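Long-range contact in maltose/maltodextrin-binding protein (Thermus thermophilus, PDB 2GH9), which binds maltotriose, probably as the periplasmic solute-binding component of a sugar uptake system: residues A[153-163]-A[345-356]. Residues are numbered along the deposited sequence; the frame is centred on the assembly and turned at random.
Sequences IGDPYFNFGFF and WGPWGNAISLAI. With GLC (alpha-D-glucopyranose), chain B; GLC (alpha-D-glucopyranose), chain C.
Pro156, in the first turn of helix 156-166, sits as a knob in a hole formed by Trp345, Trp348, Gly349 and Ile352 of helix 341-357; lacking an N-H, proline suits a turn that needs no bond to an earlier carbonyl. Its CG meets the indole edge of Trp345 at CE3 (4.0 Å), while the indole face of Trp345 lies against C4 of a glucose unit. Asp155, the N-cap, accepts from O6 of this glucose through OD1 and from O6 of a second through OD2. Replacing Trp345 by alanine is likely to leave the first glucose without its apolar platform and Pro156 CG without the indole edge. Pro156 CB lies over Trp348, 3.8 Å from the centroid of the five-membered ring, a CH-pi contact. At Gly349, a CB would come within 3.1 Å of Pro156 CD. The chi1 of Trp348 (-172°) sets its indole trans to the backbone N, carrying it against Pro156 and its NE1 edge onto the face of Phe163, a T-shaped pair with planes at 83°. Ile352 spreads two branches: CD1 meets Pro156 CA at 3.6 Å, while CG2 lies against the backbone of Ile153 and Gly154. Further out, Asn159 ND2 ties down the turn by donating to Ile153 O and Asp155 O, its OD1 accepting from Tyr151 OH. A water bridges the segments, donating to Gly154 O and Gly349 O and accepting from Ser353 OG. Aromatic stacking beside acidic acceptors is characteristic of sugar sites in periplasmic maltodextrin-binding proteins.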
loop_
_atom_site.group_PDB
_atom_site.type_symbol
_atom_site.label_atom_id
_atom_site.label_comp_id
_atom_site.label_asym_id
_atom_site.label_seq_id
_atom_site.Cartn_x
_atom_site.Cartn_y
_atom_site.Cartn_z
ATOM N N ILE A 153 -2.227 -2.743 13.729
ATOM C CA ILE A 153 -2.312 -1.531 14.530
ATOM C C ILE A 153 -1.015 -0.745 14.692
ATOM O O ILE A 153 -1.033 0.476 14.840
ATOM C CB ILE A 153 -2.963 -1.881 15.929
ATOM C CG1 ILE A 153 -3.238 -0.637 16.768
ATOM C CG2 ILE A 153 -2.118 -2.884 16.708
ATOM C CD1 ILE A 153 -4.276 -0.896 17.865
ATOM N N GLY A 154 0.119 -1.438 14.679
ATOM C CA GLY A 154 1.390 -0.777 14.818
ATOM C C GLY A 154 1.921 -0.136 13.558
ATOM O O GLY A 154 2.853 0.627 13.628
ATOM N N ASP A 155 1.316 -0.432 12.406
ATOM C CA ASP A 155 1.833 0.022 11.106
ATOM C C ASP A 155 1.447 1.483 10.731
ATOM O O ASP A 155 0.277 1.831 10.696
ATOM C CB ASP A 155 1.364 -0.979 10.047
ATOM C CG ASP A 155 2.097 -0.845 8.717
ATOM O OD1 ASP A 155 2.030 0.240 8.133
ATOM O OD2 ASP A 155 2.697 -1.840 8.236
ATOM N N PRO A 156 2.432 2.338 10.430
ATOM C CA PRO A 156 2.141 3.765 10.128
ATOM C C PRO A 156 1.304 4.031 8.845
ATOM O O PRO A 156 0.365 4.858 8.846
ATOM C CB PRO A 156 3.542 4.397 10.019
ATOM C CG PRO A 156 4.473 3.287 9.796
ATOM C CD PRO A 156 3.873 2.030 10.347
ATOM N N TYR A 157 1.640 3.326 7.770
ATOM C CA TYR A 157 0.788 3.284 6.551
ATOM C C TYR A 157 -0.692 2.934 6.828
ATOM O O TYR A 157 -1.595 3.623 6.371
ATOM C CB TYR A 157 1.386 2.275 5.568
ATOM C CG TYR A 157 0.587 2.008 4.310
ATOM C CD1 TYR A 157 0.801 2.753 3.180
ATOM C CD2 TYR A 157 -0.345 0.963 4.257
ATOM C CE1 TYR A 157 0.116 2.505 2.016
ATOM C CE2 TYR A 157 -1.057 0.711 3.118
ATOM C CZ TYR A 157 -0.814 1.486 1.974
ATOM O OH TYR A 157 -1.494 1.274 0.794
ATOM N N PHE A 158 -0.950 1.869 7.578
ATOM C CA PHE A 158 -2.344 1.458 7.862
ATOM C C PHE A 158 -3.120 2.519 8.652
ATOM O O PHE A 158 -4.328 2.716 8.456
ATOM C CB PHE A 158 -2.346 0.128 8.623
ATOM C CG PHE A 158 -2.207 -1.070 7.744
ATOM C CD1 PHE A 158 -3.310 -1.863 7.466
ATOM C CD2 PHE A 158 -0.991 -1.410 7.199
ATOM C CE1 PHE A 158 -3.187 -2.966 6.664
ATOM C CE2 PHE A 158 -0.871 -2.507 6.380
ATOM C CZ PHE A 158 -1.966 -3.298 6.132
ATOM N N ASN A 159 -2.399 3.218 9.526
ATOM C CA ASN A 159 -2.963 4.260 10.384
ATOM C C ASN A 159 -3.042 5.661 9.786
ATOM O O ASN A 159 -3.675 6.527 10.383
ATOM C CB ASN A 159 -2.167 4.334 11.692
ATOM C CG ASN A 159 -2.511 3.220 12.623
ATOM O OD1 ASN A 159 -3.643 3.134 13.083
ATOM N ND2 ASN A 159 -1.565 2.334 12.871
ATOM N N PHE A 160 -2.412 5.901 8.630
ATOM C CA PHE A 160 -2.429 7.236 8.053
ATOM C C PHE A 160 -3.838 7.827 7.955
ATOM O O PHE A 160 -4.025 9.005 8.231
ATOM C CB PHE A 160 -1.727 7.330 6.694
ATOM C CG PHE A 160 -1.928 8.669 6.039
ATOM C CD1 PHE A 160 -1.324 9.804 6.569
ATOM C CD2 PHE A 160 -2.781 8.812 4.952
ATOM C CE1 PHE A 160 -1.527 11.040 5.994
ATOM C CE2 PHE A 160 -3.001 10.063 4.391
ATOM C CZ PHE A 160 -2.370 11.176 4.918
ATOM N N GLY A 161 -4.836 7.020 7.588
ATOM C CA GLY A 161 -6.195 7.523 7.439
ATOM C C GLY A 161 -6.751 8.210 8.669
ATOM O O GLY A 161 -7.499 9.179 8.564
ATOM N N PHE A 162 -6.376 7.710 9.830
ATOM C CA PHE A 162 -6.713 8.366 11.095
ATOM C C PHE A 162 -5.927 9.686 11.255
ATOM O O PHE A 162 -6.462 10.678 11.733
ATOM C CB PHE A 162 -6.437 7.428 12.275
ATOM C CG PHE A 162 -7.089 6.091 12.147
ATOM C CD1 PHE A 162 -8.391 5.980 11.686
ATOM C CD2 PHE A 162 -6.405 4.930 12.520
ATOM C CE1 PHE A 162 -9.005 4.738 11.556
ATOM C CE2 PHE A 162 -7.004 3.698 12.409
ATOM C CZ PHE A 162 -8.310 3.591 11.912
ATOM N N PHE A 163 -4.677 9.706 10.825
ATOM C CA PHE A 163 -3.898 10.947 10.845
ATOM C C PHE A 163 -4.511 12.022 9.920
ATOM O O PHE A 163 -4.596 13.196 10.295
ATOM C CB PHE A 163 -2.411 10.692 10.527
ATOM C CG PHE A 163 -1.605 10.184 11.706
ATOM C CD1 PHE A 163 -0.685 11.012 12.356
ATOM C CD2 PHE A 163 -1.732 8.870 12.134
ATOM C CE1 PHE A 163 0.084 10.538 13.427
ATOM C CE2 PHE A 163 -0.971 8.387 13.214
ATOM C CZ PHE A 163 -0.049 9.240 13.851
ATOM N N TRP A 345 8.918 6.534 7.890
ATOM C CA TRP A 345 8.175 5.341 8.298
ATOM C C TRP A 345 8.653 4.739 9.624
ATOM O O TRP A 345 7.845 4.293 10.448
ATOM C CB TRP A 345 8.268 4.258 7.212
ATOM C CG TRP A 345 7.720 4.611 5.850
ATOM C CD1 TRP A 345 8.412 4.628 4.674
ATOM C CD2 TRP A 345 6.352 4.918 5.508
ATOM N NE1 TRP A 345 7.586 4.946 3.642
ATOM C CE2 TRP A 345 6.314 5.128 4.113
ATOM C CE3 TRP A 345 5.167 5.038 6.242
ATOM C CZ2 TRP A 345 5.137 5.453 3.434
ATOM C CZ3 TRP A 345 4.010 5.374 5.575
ATOM C CH2 TRP A 345 4.001 5.575 4.175
ATOM N N GLY A 346 9.965 4.676 9.813
ATOM C CA GLY A 346 10.526 4.051 11.016
ATOM C C GLY A 346 10.101 4.747 12.308
ATOM O O GLY A 346 9.432 4.128 13.143
ATOM N N PRO A 347 10.489 6.026 12.484
ATOM C CA PRO A 347 10.073 6.782 13.676
ATOM C C PRO A 347 8.554 6.942 13.804
ATOM O O PRO A 347 8.036 6.988 14.926
ATOM C CB PRO A 347 10.731 8.148 13.475
ATOM C CG PRO A 347 11.879 7.888 12.530
ATOM C CD PRO A 347 11.360 6.828 11.609
ATOM N N TRP A 348 7.852 7.026 12.664
ATOM C CA TRP A 348 6.386 7.138 12.668
ATOM C C TRP A 348 5.753 5.903 13.265
ATOM O O TRP A 348 4.878 6.011 14.125
ATOM C CB TRP A 348 5.865 7.389 11.245
ATOM C CG TRP A 348 4.403 7.723 11.105
ATOM C CD1 TRP A 348 3.479 7.921 12.102
ATOM C CD2 TRP A 348 3.713 7.943 9.877
ATOM N NE1 TRP A 348 2.258 8.246 11.561
ATOM C CE2 TRP A 348 2.374 8.278 10.198
ATOM C CE3 TRP A 348 4.094 7.898 8.532
ATOM C CZ2 TRP A 348 1.425 8.539 9.226
ATOM C CZ3 TRP A 348 3.158 8.174 7.578
ATOM C CH2 TRP A 348 1.836 8.483 7.920
ATOM N N GLY A 349 6.203 4.738 12.809
ATOM C CA GLY A 349 5.746 3.455 13.307
ATOM C C GLY A 349 6.247 3.147 14.714
ATOM O O GLY A 349 5.571 2.466 15.489
ATOM N N ASN A 350 7.437 3.643 15.037
ATOM C CA ASN A 350 7.960 3.529 16.397
ATOM C C ASN A 350 7.069 4.309 17.368
ATOM O O ASN A 350 6.773 3.835 18.456
ATOM C CB ASN A 350 9.420 4.001 16.459
ATOM C CG ASN A 350 10.395 3.025 15.767
ATOM O OD1 ASN A 350 10.046 1.879 15.438
ATOM N ND2 ASN A 350 11.637 3.487 15.558
ATOM N N ALA A 351 6.628 5.490 16.958
ATOM C CA ALA A 351 5.737 6.309 17.778
ATOM C C ALA A 351 4.436 5.564 18.099
ATOM O O ALA A 351 3.971 5.574 19.245
ATOM C CB ALA A 351 5.441 7.612 17.078
ATOM N N ILE A 352 3.850 4.920 17.084
ATOM C CA ILE A 352 2.569 4.223 17.242
ATOM C C ILE A 352 2.710 3.043 18.180
ATOM O O ILE A 352 1.884 2.839 19.087
ATOM C CB ILE A 352 1.973 3.768 15.862
ATOM C CG1 ILE A 352 1.635 4.998 15.012
ATOM C CG2 ILE A 352 0.743 2.813 16.073
ATOM C CD1 ILE A 352 1.467 4.742 13.495
ATOM N N SER A 353 3.751 2.247 17.956
ATOM C CA SER A 353 4.029 1.106 18.815
ATOM C C SER A 353 4.254 1.528 20.287
ATOM O O SER A 353 3.785 0.854 21.192
ATOM C CB SER A 353 5.231 0.311 18.278
ATOM O OG SER A 353 4.847 -0.408 17.116
ATOM N N LEU A 354 4.961 2.634 20.505
ATOM C CA LEU A 354 5.145 3.190 21.864
ATOM C C LEU A 354 3.822 3.640 22.487
ATOM O O LEU A 354 3.566 3.414 23.678
ATOM C CB LEU A 354 6.084 4.403 21.833
ATOM C CG LEU A 354 7.548 4.257 22.240
ATOM C CD1 LEU A 354 8.240 3.185 21.445
ATOM C CD2 LEU A 354 8.242 5.606 22.073
ATOM N N ALA A 355 2.997 4.305 21.683
ATOM C CA ALA A 355 1.699 4.782 22.147
ATOM C C ALA A 355 0.833 3.622 22.642
ATOM O O ALA A 355 0.274 3.689 23.744
ATOM C CB ALA A 355 0.987 5.578 21.043
ATOM N N ILE A 356 0.768 2.545 21.864
ATOM C CA ILE A 356 -0.139 1.421 22.140
ATOM C C ILE A 356 0.433 0.369 23.092
ATOM O O ILE A 356 -0.260 -0.556 23.478
ATOM C CB ILE A 356 -0.638 0.730 20.818
ATOM C CG1 ILE A 356 0.489 -0.037 20.099
ATOM C CG2 ILE A 356 -1.252 1.775 19.904
ATOM C CD1 ILE A 356 0.070 -0.764 18.807
HETATM C C1 GLC B . 3.974 1.139 2.825
HETATM C C2 GLC B . 5.123 1.713 2.017
HETATM C C3 GLC B . 6.450 1.180 2.531
HETATM C C4 GLC B . 6.549 1.439 4.029
HETATM C C5 GLC B . 5.346 0.874 4.800
HETATM C C6 GLC B . 5.352 1.233 6.294
HETATM O O2 GLC B . 4.966 1.391 0.622
HETATM O O3 GLC B . 7.526 1.818 1.850
HETATM O O4 GLC B . 7.767 0.857 4.492
HETATM O O5 GLC B . 4.137 1.389 4.236
HETATM O O6 GLC B . 4.507 0.316 6.999
HETATM C C1 GLC C . 1.003 -3.107 1.647
HETATM C C2 GLC C . 1.136 -1.978 0.642
HETATM C C3 GLC C . 2.461 -1.223 0.893
HETATM C C4 GLC C . 2.633 -0.786 2.340
HETATM C C5 GLC C . 2.390 -1.965 3.279
HETATM C C6 GLC C . 2.397 -1.509 4.743
HETATM O O2 GLC C . 1.151 -2.511 -0.685
HETATM O O3 GLC C . 2.556 -0.109 0.032
HETATM O O4 GLC C . 3.959 -0.256 2.538
HETATM O O5 GLC C . 1.125 -2.600 2.982
HETATM O O6 GLC C . 2.789 -2.558 5.632
HETATM O O HOH W 1 5.093 -0.063 14.580
#